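Local structure of mandelate racemase/muconate lactonizing enzyme, C-terminal domain protein (Paracoccus denitrificans, 4DWD) at residues R81-K84 / L85-G89; Q112-Y115 / K116-G120; E186-G189 / P190-I194. The protein binds magnesium and, as a member of the mandelate racemase/muconate lactonizing branch of the enolase superfamily, probably acts as a hydro-lyase. One frame throughout, in Å; residues are numbered along the deposited sequence.

In the fold
All three contacts are local, at or beside helix ends, and none touches another. Contacts 1 and 2 are buried and belong to the N-terminal family region. Their centres are about 30 Å apart. Contact 1 links helix 71-81 to helix 90-110, and contact 2 is short helix 114-117 with its two ends. Each is buried against a different neighbouring subunit and reaches it through a lysine. Contact 3 lies at the surface of the barrel region, joining helix 174-188 to strand 194-197, and no other chain of the assembly reaches it. It sits across the chain's centre from contact 1. Contact 3 carries a water and a weak turn bond. Apolar side chains meet in all three.

Contact 1: R81-K84 / L85-G89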
loop_
_atom_site.group_PDB
_atom_site.type_symbol
_atom_site.label_atom_id
_atom_site.label_comp_id
_atom_site.label_asym_id
_atom_site.label_seq_id
_atom_site.Cartn_x
_atom_site.Cartn_y
_atom_site.Cartn_z
ATOM N N ARG B 81 -27.368 6.132 22.780
ATOM C CA ARG B 81 -27.713 7.267 23.663
ATOM C C ARG B 81 -26.476 7.821 24.375
ATOM O O ARG B 81 -26.380 9.029 24.631
ATOM C CB ARG B 81 -28.742 6.857 24.721
ATOM C CG ARG B 81 -30.057 6.358 24.147
ATOM C CD ARG B 81 -31.282 6.934 24.838
ATOM N NE ARG B 81 -31.212 6.927 26.295
ATOM C CZ ARG B 81 -32.278 6.878 27.094
ATOM N NH1 ARG B 81 -32.122 6.884 28.412
ATOM N NH2 ARG B 81 -33.500 6.806 26.578
ATOM N N LEU B 82 -25.542 6.930 24.698
ATOM C CA LEU B 82 -24.369 7.286 25.490
ATOM C C LEU B 82 -23.123 7.579 24.655
ATOM O O LEU B 82 -22.040 7.802 25.204
ATOM C CB LEU B 82 -24.036 6.159 26.473
ATOM C CG LEU B 82 -25.039 5.793 27.556
ATOM C CD1 LEU B 82 -24.438 4.737 28.462
ATOM C CD2 LEU B 82 -25.437 7.031 28.338
ATOM N N VAL B 83 -23.265 7.605 23.335
ATOM C CA VAL B 83 -22.085 7.632 22.472
ATOM C C VAL B 83 -21.214 8.862 22.733
ATOM O O VAL B 83 -19.990 8.779 22.677
ATOM C CB VAL B 83 -22.490 7.502 20.976
ATOM C CG1 VAL B 83 -23.281 8.717 20.511
ATOM C CG2 VAL B 83 -21.278 7.263 20.079
ATOM N N LYS B 84 -21.839 9.992 23.067
ATOM C CA LYS B 84 -21.080 11.230 23.259
ATOM C C LYS B 84 -20.396 11.296 24.617
ATOM O O LYS B 84 -19.727 12.280 24.913
ATOM C CB LYS B 84 -21.957 12.467 23.017
ATOM C CG LYS B 84 -22.670 12.522 21.666
ATOM C CD LYS B 84 -21.854 13.327 20.673
ATOM C CE LYS B 84 -22.604 13.594 19.379
ATOM N NZ LYS B 84 -22.338 14.969 18.873
ATOM N N LEU B 85 -20.531 10.229 25.413
ATOM C CA LEU B 85 -19.723 10.055 26.628
ATOM C C LEU B 85 -18.374 9.417 26.335
ATOM O O LEU B 85 -17.571 9.206 27.246
ATOM C CB LEU B 85 -20.476 9.250 27.705
ATOM C CG LEU B 85 -21.800 9.835 28.199
ATOM C CD1 LEU B 85 -22.392 8.918 29.261
ATOM C CD2 LEU B 85 -21.617 11.260 28.723
ATOM N N GLY B 86 -18.131 9.117 25.062
ATOM C CA GLY B 86 -16.869 8.549 24.622
ATOM C C GLY B 86 -17.124 7.649 23.424
ATOM O O GLY B 86 -16.908 8.057 22.289
ATOM N N PRO B 87 -17.617 6.426 23.664
ATOM C CA PRO B 87 -18.013 5.837 24.946
ATOM C C PRO B 87 -16.924 5.006 25.617
ATOM O O PRO B 87 -17.192 4.342 26.636
ATOM C CB PRO B 87 -19.198 4.964 24.549
ATOM C CG PRO B 87 -18.793 4.452 23.192
ATOM C CD PRO B 87 -18.050 5.591 22.522
ATOM N N GLU B 88 -15.712 5.058 25.068
ATOM C CA GLU B 88 -14.603 4.235 25.563
ATOM C C GLU B 88 -14.406 4.379 27.060
ATOM O O GLU B 88 -14.385 5.490 27.600
ATOM C CB GLU B 88 -13.283 4.635 24.904
ATOM C CG GLU B 88 -13.173 4.348 23.409
ATOM C CD GLU B 88 -13.608 5.522 22.554
ATOM O OE1 GLU B 88 -14.474 6.316 22.993
ATOM O OE2 GLU B 88 -13.088 5.645 21.420
ATOM N N GLY B 89 -14.217 3.246 27.734
ATOM C CA GLY B 89 -13.836 3.262 29.149
ATOM C C GLY B 89 -15.051 3.306 30.054
ATOM O O GLY B 89 -15.706 2.297 30.279
#
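Two successive backbone bonds turn the chain here, Leu-85 N to Leu-82 O at 2.9 Å and Gly-86 N to Val-83 O at 3.0 Å, each spanning three residues as in a 3-10 turn. The turn ends at Gly-86, whose phi of 149° would press any side chain against the carbonyl of Leu-85 and the N of Glu-88. A cis peptide bond then leads into Pro-87.

The side-chain contact is made by two leucines. Leu-82 CD2 meets Leu-85 CD1 at 3.7 Å, methyl to methyl, with the two chains crossing at a slant. Both carry CG anti to the carbonyl carbon, chi1 -63° in Leu-82 and -60° in Leu-85, and this brings their ends together. Leu-85 CB also lies 3.3 Å from Leu-82 O, beside the backbone bond. Pro-87 CD sits 3.7 Å from Val-83 O, with Val-83 CG2 a looser neighbour. Lys-84 leaves the turn with CB still beside Leu-85 N. Its NZ forms a salt bridge with Glu-249 of the second subunit, a residue seen to bind metal in this protein.

The turn joins the end of helix 71-81 to helix 90-110, with Gly-89 at the N-cap. Leu-82 packs on Val-54 and Ile-59 of helix 49-63. Leu-82 also packs on Leu-46 of the second subunit, and Leu-85 on Ile-90 of that same subunit.

Contact 2: Q112-Y115 / K116-G120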
loop_
_atom_site.group_PDB
_atom_site.type_symbol
_atom_site.label_atom_id
_atom_site.label_comp_id
_atom_site.label_asym_id
_atom_site.label_seq_id
_atom_site.Cartn_x
_atom_site.Cartn_y
_atom_site.Cartn_z
ATOM N N GLN B 112 -30.445 -22.498 32.489
ATOM C CA GLN B 112 -29.243 -22.993 31.813
ATOM C C GLN B 112 -28.033 -22.169 32.205
ATOM O O GLN B 112 -28.138 -20.940 32.350
ATOM C CB GLN B 112 -29.398 -22.910 30.290
ATOM C CG GLN B 112 -30.473 -23.822 29.704
ATOM C CD GLN B 112 -30.142 -25.297 29.859
ATOM O OE1 GLN B 112 -28.970 -25.681 29.932
ATOM N NE2 GLN B 112 -31.172 -26.136 29.888
ATOM N N PRO B 113 -26.870 -22.828 32.361
ATOM C CA PRO B 113 -25.639 -22.050 32.477
ATOM C C PRO B 113 -25.404 -21.250 31.195
ATOM O O PRO B 113 -25.792 -21.682 30.110
ATOM C CB PRO B 113 -24.553 -23.119 32.621
ATOM C CG PRO B 113 -25.134 -24.359 32.040
ATOM C CD PRO B 113 -26.618 -24.278 32.280
ATOM N N ILE B 114 -24.755 -20.102 31.322
ATOM C CA ILE B 114 -24.531 -19.239 30.170
ATOM C C ILE B 114 -23.829 -19.968 29.014
ATOM O O ILE B 114 -24.237 -19.811 27.871
ATOM C CB ILE B 114 -23.828 -17.935 30.592
ATOM C CG1 ILE B 114 -24.846 -17.064 31.339
ATOM C CG2 ILE B 114 -23.264 -17.182 29.391
ATOM C CD1 ILE B 114 -24.210 -15.974 32.182
ATOM N N TYR B 115 -22.825 -20.809 29.290
ATOM C CA TYR B 115 -22.124 -21.477 28.185
ATOM C C TYR B 115 -23.030 -22.392 27.352
ATOM O O TYR B 115 -22.788 -22.572 26.158
ATOM C CB TYR B 115 -20.887 -22.241 28.666
ATOM C CG TYR B 115 -21.151 -23.463 29.532
ATOM C CD1 TYR B 115 -21.439 -24.709 28.953
ATOM C CD2 TYR B 115 -21.070 -23.386 30.919
ATOM C CE1 TYR B 115 -21.664 -25.833 29.742
ATOM C CE2 TYR B 115 -21.284 -24.504 31.717
ATOM C CZ TYR B 115 -21.585 -25.716 31.126
ATOM O OH TYR B 115 -21.802 -26.811 31.932
ATOM N N LYS B 116 -24.058 -22.958 27.980
ATOM C CA LYS B 116 -25.023 -23.773 27.242
ATOM C C LYS B 116 -25.802 -22.880 26.293
ATOM O O LYS B 116 -25.956 -23.209 25.115
ATOM C CB LYS B 116 -25.951 -24.538 28.194
ATOM C CG LYS B 116 -25.291 -25.763 28.809
ATOM C CD LYS B 116 -25.287 -26.911 27.817
ATOM C CE LYS B 116 -24.539 -28.118 28.354
ATOM N NZ LYS B 116 -24.561 -29.238 27.374
ATOM N N LEU B 117 -26.236 -21.724 26.793
ATOM C CA LEU B 117 -26.948 -20.741 25.957
ATOM C C LEU B 117 -26.098 -20.198 24.807
ATOM O O LEU B 117 -26.628 -19.861 23.750
ATOM C CB LEU B 117 -27.509 -19.602 26.809
ATOM C CG LEU B 117 -28.561 -20.059 27.836
ATOM C CD1 LEU B 117 -28.994 -18.886 28.693
ATOM C CD2 LEU B 117 -29.786 -20.730 27.210
ATOM N N LEU B 118 -24.786 -20.133 25.017
ATOM C CA LEU B 118 -23.847 -19.674 23.984
ATOM C C LEU B 118 -23.456 -20.734 22.959
ATOM O O LEU B 118 -22.601 -20.485 22.110
ATOM C CB LEU B 118 -22.588 -19.112 24.632
ATOM C CG LEU B 118 -22.782 -17.866 25.490
ATOM C CD1 LEU B 118 -21.486 -17.551 26.209
ATOM C CD2 LEU B 118 -23.209 -16.673 24.656
ATOM N N GLY B 119 -24.059 -21.912 23.058
ATOM C CA GLY B 119 -23.886 -22.963 22.056
ATOM C C GLY B 119 -22.995 -24.122 22.449
ATOM O O GLY B 119 -22.659 -24.950 21.606
ATOM N N GLY B 120 -22.610 -24.178 23.723
ATOM C CA GLY B 120 -21.832 -25.300 24.242
ATOM C C GLY B 120 -20.400 -24.944 24.609
ATOM O O GLY B 120 -19.823 -23.977 24.096
#
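Lys-116 lays the aliphatic part of its chain beside Pro-113 and the Tyr-115 ring. Its CG is 3.5 Å from Pro-113 CG and 3.7 Å from Tyr-115 CE1. A bend at chi2 (-79°) carries the chain on along the ring, so that Lys-116 CE also nears Tyr-115 CE1. Pro-113 CG itself stands over one ring face, offset toward the rim. Gln-112 crosses Lys-116 and Leu-117 at a slant, its OE1 against Lys-116 CB and its own CB 3.8 Å from Leu-117 CD2. With an alanine in place of Tyr-115 the ring is gone, which would probably leave Pro-113 CG and the Lys-116 chain without their shared partner.

The short helix 114-117 starts after Pro-113 at the N-cap and ends in a Schellman motif. Gly-120 N bonds to Tyr-115 O at 2.9 Å, Gly-119 N bonds to Lys-116 O, and Gly-119 has the positive phi (105°) of that motif. At the helix end, Leu-118 N bonds to Ile-114 O nearly in line with the C=O bond. Ile-114 CG2 and Leu-118 CD1 touch at 3.7 Å, lying side by side, and both residues pack on Trp-103 of helix 90-110. Lys-116 NZ forms salt bridges with Glu-67 and Asp-70 of the third subunit.

Contact 3: E186-G189 / P190-I194; sequences ELLG and PDAVI
Leu-188 closes the turn from the helix side and meets two residues of the returning chain. Its CB faces the Ala-192 CB at 3.6 Å, both being the first side-chain carbons, so the two backbones come close at this point. Farther out, Leu-188 CD1 touches Ile-194 CD1 at 3.9 Å. Here the two branched chains run across each other, and Leu-188 CD1 also brushes Ile-194 CG1. In Leu-188, CG lies anti to the carbonyl carbon (chi1 -63°). This swings the methyl end toward Ile-194. The CB of Ala-192 has a second neighbour in Gly-189 O, also at 3.6 Å.

The turn itself runs from Gly-189 to Ala-192, with Pro-190 and Asp-191 at its corner. Their backbone angles are close to those of a type I turn. The bond that closes it, Ala-192 N to Gly-189 O, is weak at 3.4 Å. Other groups help to hold the bend. A water donates to Leu-188 O at 2.8 Å and weakly accepts from Asp-191 N. Arg-185 NH1 bonds to the carbonyls of both Gly-189 and Ala-192, tying the helix to the start and end of the turn. Gly-189 leaves the helix with positive phi (93°), where a side chain would be jammed against the carbonyl of Leu-188.

This is the helix-to-strand link of a beta-alpha-beta crossover in the barrel. Strand 158-162 and strand 194-197 are parallel neighbours, and helix 174-188 lies between them in sequence. Strand 194-197 ends at Asp-197, a metal-binding residue. Leu-188 also packs on Val-147 and Val-151 of helix 140-154, and on Val-159 of strand 158-162.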
loop_
_atom_site.group_PDB
_atom_site.type_symbol
_atom_site.label_atom_id
_atom_site.label_comp_id
_atom_site.label_asym_id
_atom_site.label_seq_id
_atom_site.Cartn_x
_atom_site.Cartn_y
_atom_site.Cartn_z
ATOM N N GLU B 186 15.228 -18.361 34.369
ATOM C CA GLU B 186 16.105 -19.275 35.102
ATOM C C GLU B 186 15.358 -20.007 36.217
ATOM O O GLU B 186 15.582 -21.201 36.461
ATOM C CB GLU B 186 17.332 -18.526 35.631
ATOM C CG GLU B 186 18.254 -18.100 34.494
ATOM C CD GLU B 186 19.479 -17.326 34.921
ATOM O OE1 GLU B 186 19.760 -17.242 36.137
ATOM O OE2 GLU B 186 20.177 -16.817 34.016
ATOM N N LEU B 187 14.459 -19.294 36.885
ATOM C CA LEU B 187 13.621 -19.906 37.915
ATOM C C LEU B 187 12.700 -20.991 37.366
ATOM O O LEU B 187 12.621 -22.094 37.917
ATOM C CB LEU B 187 12.784 -18.834 38.623
ATOM C CG LEU B 187 11.678 -19.303 39.573
ATOM C CD1 LEU B 187 12.285 -19.810 40.874
ATOM C CD2 LEU B 187 10.687 -18.182 39.842
ATOM N N LEU B 188 11.993 -20.665 36.289
ATOM C CA LEU B 188 10.902 -21.504 35.807
ATOM C C LEU B 188 11.361 -22.655 34.919
ATOM O O LEU B 188 10.633 -23.629 34.733
ATOM C CB LEU B 188 9.849 -20.655 35.093
ATOM C CG LEU B 188 9.154 -19.632 35.990
ATOM C CD1 LEU B 188 8.164 -18.840 35.158
ATOM C CD2 LEU B 188 8.467 -20.285 37.193
ATOM N N GLY B 189 12.570 -22.542 34.375
ATOM C CA GLY B 189 13.099 -23.571 33.487
ATOM C C GLY B 189 12.826 -23.310 32.014
ATOM O O GLY B 189 11.982 -22.466 31.673
ATOM N N PRO B 190 13.518 -24.054 31.126
ATOM C CA PRO B 190 13.498 -23.764 29.688
ATOM C C PRO B 190 12.169 -24.055 28.996
ATOM O O PRO B 190 11.901 -23.461 27.955
ATOM C CB PRO B 190 14.618 -24.651 29.122
ATOM C CG PRO B 190 14.832 -25.712 30.146
ATOM C CD PRO B 190 14.517 -25.082 31.468
ATOM N N ASP B 191 11.359 -24.932 29.595
ATOM C CA ASP B 191 10.076 -25.386 29.046
ATOM C C ASP B 191 8.934 -24.422 29.324
ATOM O O ASP B 191 7.953 -24.375 28.563
ATOM C CB ASP B 191 9.700 -26.747 29.647
ATOM C CG ASP B 191 10.798 -27.783 29.494
ATOM O OD1 ASP B 191 11.161 -28.114 28.344
ATOM O OD2 ASP B 191 11.294 -28.277 30.530
ATOM N N ALA B 192 9.055 -23.674 30.420
ATOM C CA ALA B 192 7.960 -22.854 30.928
ATOM C C ALA B 192 7.469 -21.852 29.895
ATOM O O ALA B 192 8.265 -21.227 29.188
ATOM C CB ALA B 192 8.397 -22.121 32.179
ATOM N N VAL B 193 6.147 -21.708 29.819
ATOM C CA VAL B 193 5.518 -20.687 28.987
ATOM C C VAL B 193 5.455 -19.388 29.805
ATOM O O VAL B 193 4.797 -19.345 30.845
ATOM C CB VAL B 193 4.098 -21.116 28.575
ATOM C CG1 VAL B 193 3.456 -20.049 27.712
ATOM C CG2 VAL B 193 4.139 -22.456 27.856
ATOM N N ILE B 194 6.160 -18.352 29.345
ATOM C CA ILE B 194 6.237 -17.088 30.083
ATOM C C ILE B 194 5.897 -15.917 29.166
ATOM O O ILE B 194 6.421 -15.823 28.051
ATOM C CB ILE B 194 7.644 -16.825 30.678
ATOM C CG1 ILE B 194 8.321 -18.136 31.146
ATOM C CG2 ILE B 194 7.549 -15.797 31.804
ATOM C CD1 ILE B 194 9.740 -17.949 31.666
HETATM O O HOH W 1 10.272 -25.462 32.684
#